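Local coordinates for subtilisin-like protein (Prochloron didemni, PDB 3ZXY) that probably acts as a serine endopeptidase of the subtilisin family, this chain being the protease domain of the longer protein PatA, at residues S49-H54 and G209-T214. The protein carries 1 engineered substitution. Residues are numbered along the deposited sequence; the frame is centred on the assembly and turned at random.
Sequences SAHGTH and GTAFAT. Engineered in segment 209-214: Ala211 (natural residue Ser).
Phe212 reaches from the start of helix 210-230 to His51 and His54 of helix 47-60. With CG anti to its own carbonyl carbon (chi1 -49°), the side chain carries its ring in between the helices. The axes of segments 49-54 and 210-214 approach to 10.9 Å. From CB, CG leads to CD1 and CE1 on the His54 side. CD1 lies 3.5 Å from His54 ND1, and CE1 also touches that imidazole. CZ, at the far end, sits 4.1 Å from His51 CD2. Gly209 N lies in plane at the ring edge. The methyl of Ala211 rests over the centre of one face of the Phe212 ring. The three rings form an aromatic cluster in which both pairs meet obliquely; the His54 and Phe212 planes stand at 68°. His54 is also held at its other nitrogen, where NE2 hydrogen-bonds to Glu205 O.

His51 also touches Ala211, with His51 NE2 3.4 Å from Ala211 CB. Ala211 is an engineered replacement of the natural serine, so the hydroxyl partner is absent. At its other ring nitrogen, His51 ND1 hydrogen-bonds to Asp16 OD1. This order, Asp16, His51 and position 211, matches the predicted charge relay system, the catalytic triad of subtilases. An alanine in place of Phe212 is likely to open a gap between the helices and leave the imidazoles of His51 and His54 without their shared aromatic neighbour.

Leu207 of strand 204-207 adjoins both His54 and Phe212. Beyond the contact, Thr214 of helix 210-230 packs on strands 139-143 and 162-167 of the central parallel sheet, while Asp16 ends strand 11-16.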
loop_
_atom_site.group_PDB
_atom_site.type_symbol
_atom_site.label_atom_id
_atom_site.label_comp_id
_atom_site.label_asym_id
_atom_site.label_seq_id
_atom_site.Cartn_x
_atom_site.Cartn_y
_atom_site.Cartn_z
ATOM N N SER A 49 6.902 -14.803 -2.493
ATOM C CA SER A 49 7.644 -14.602 -1.238
ATOM C C SER A 49 8.586 -13.393 -1.358
ATOM O O SER A 49 8.684 -12.572 -0.439
ATOM C CB SER A 49 8.450 -15.843 -0.878
ATOM O OG SER A 49 7.625 -16.920 -0.476
ATOM N N ALA A 50 9.254 -13.248 -2.502
ATOM C CA ALA A 50 10.114 -12.087 -2.730
ATOM C C ALA A 50 9.299 -10.807 -2.731
ATOM O O ALA A 50 9.632 -9.828 -2.058
ATOM C CB ALA A 50 10.865 -12.227 -4.045
ATOM N N HIS A 51 8.191 -10.828 -3.447
ATOM C CA HIS A 51 7.342 -9.653 -3.594
ATOM C C HIS A 51 6.778 -9.223 -2.253
ATOM O O HIS A 51 6.882 -8.046 -1.853
ATOM C CB HIS A 51 6.236 -10.008 -4.591
ATOM C CG HIS A 51 5.532 -8.829 -5.194
ATOM N ND1 HIS A 51 4.443 -8.283 -4.625
ATOM C CD2 HIS A 51 5.739 -8.147 -6.392
ATOM C CE1 HIS A 51 3.995 -7.276 -5.390
ATOM N NE2 HIS A 51 4.785 -7.187 -6.477
ATOM N N GLY A 52 6.206 -10.164 -1.511
ATOM C CA GLY A 52 5.565 -9.854 -0.241
ATOM C C GLY A 52 6.549 -9.432 0.835
ATOM O O GLY A 52 6.277 -8.506 1.595
ATOM N N THR A 53 7.702 -10.100 0.906
ATOM C CA THR A 53 8.717 -9.740 1.901
ATOM C C THR A 53 9.246 -8.329 1.638
ATOM O O THR A 53 9.427 -7.530 2.577
ATOM C CB THR A 53 9.866 -10.759 1.889
ATOM O OG1 THR A 53 9.333 -12.069 2.159
ATOM C CG2 THR A 53 10.949 -10.409 2.915
ATOM N N HIS A 54 9.443 -7.995 0.367
ATOM C CA HIS A 54 9.922 -6.672 -0.006
ATOM C C HIS A 54 8.897 -5.624 0.362
ATOM O O HIS A 54 9.212 -4.643 1.052
ATOM C CB HIS A 54 10.217 -6.642 -1.491
ATOM C CG HIS A 54 11.063 -5.482 -1.923
ATOM N ND1 HIS A 54 10.569 -4.226 -2.025
ATOM C CD2 HIS A 54 12.403 -5.411 -2.285
ATOM C CE1 HIS A 54 11.536 -3.402 -2.456
ATOM N NE2 HIS A 54 12.661 -4.115 -2.603
ATOM N N GLY A 209 8.737 -0.265 -9.548
ATOM C CA GLY A 209 7.378 -0.543 -9.989
ATOM C C GLY A 209 6.346 0.065 -9.078
ATOM O O GLY A 209 6.635 0.467 -7.947
ATOM N N THR A 210 5.105 0.116 -9.556
ATOM C CA THR A 210 4.027 0.638 -8.735
ATOM C C THR A 210 3.774 -0.209 -7.487
ATOM O O THR A 210 3.272 0.314 -6.499
ATOM C CB THR A 210 2.709 0.838 -9.523
ATOM O OG1 THR A 210 2.207 -0.412 -10.014
ATOM C CG2 THR A 210 2.911 1.808 -10.695
ATOM N N ALA A 211 4.135 -1.500 -7.527
ATOM C CA ALA A 211 4.009 -2.352 -6.340
ATOM C C ALA A 211 4.834 -1.879 -5.159
ATOM O O ALA A 211 4.527 -2.224 -4.020
ATOM C CB ALA A 211 4.401 -3.784 -6.665
ATOM N N PHE A 212 5.899 -1.136 -5.419
ATOM C CA PHE A 212 6.822 -0.695 -4.374
ATOM C C PHE A 212 6.561 0.745 -3.954
ATOM O O PHE A 212 6.818 1.127 -2.803
ATOM C CB PHE A 212 8.258 -0.999 -4.806
ATOM C CG PHE A 212 8.386 -2.399 -5.287
ATOM C CD1 PHE A 212 8.196 -3.449 -4.409
ATOM C CD2 PHE A 212 8.516 -2.671 -6.627
ATOM C CE1 PHE A 212 8.228 -4.757 -4.848
ATOM C CE2 PHE A 212 8.540 -3.972 -7.081
ATOM C CZ PHE A 212 8.413 -5.019 -6.188
ATOM N N ALA A 213 5.976 1.519 -4.851
ATOM C CA ALA A 213 5.457 2.862 -4.513
ATOM C C ALA A 213 4.256 2.765 -3.577
ATOM O O ALA A 213 4.087 3.579 -2.670
ATOM C CB ALA A 213 5.061 3.596 -5.801
ATOM N N THR A 214 3.409 1.756 -3.805
ATOM C CA THR A 214 2.181 1.560 -3.035
ATOM C C THR A 214 2.429 1.519 -1.509
ATOM O O THR A 214 1.778 2.259 -0.780
ATOM C CB THR A 214 1.405 0.338 -3.574
ATOM O OG1 THR A 214 1.015 0.608 -4.923
ATOM C CG2 THR A 214 0.157 0.039 -2.759
#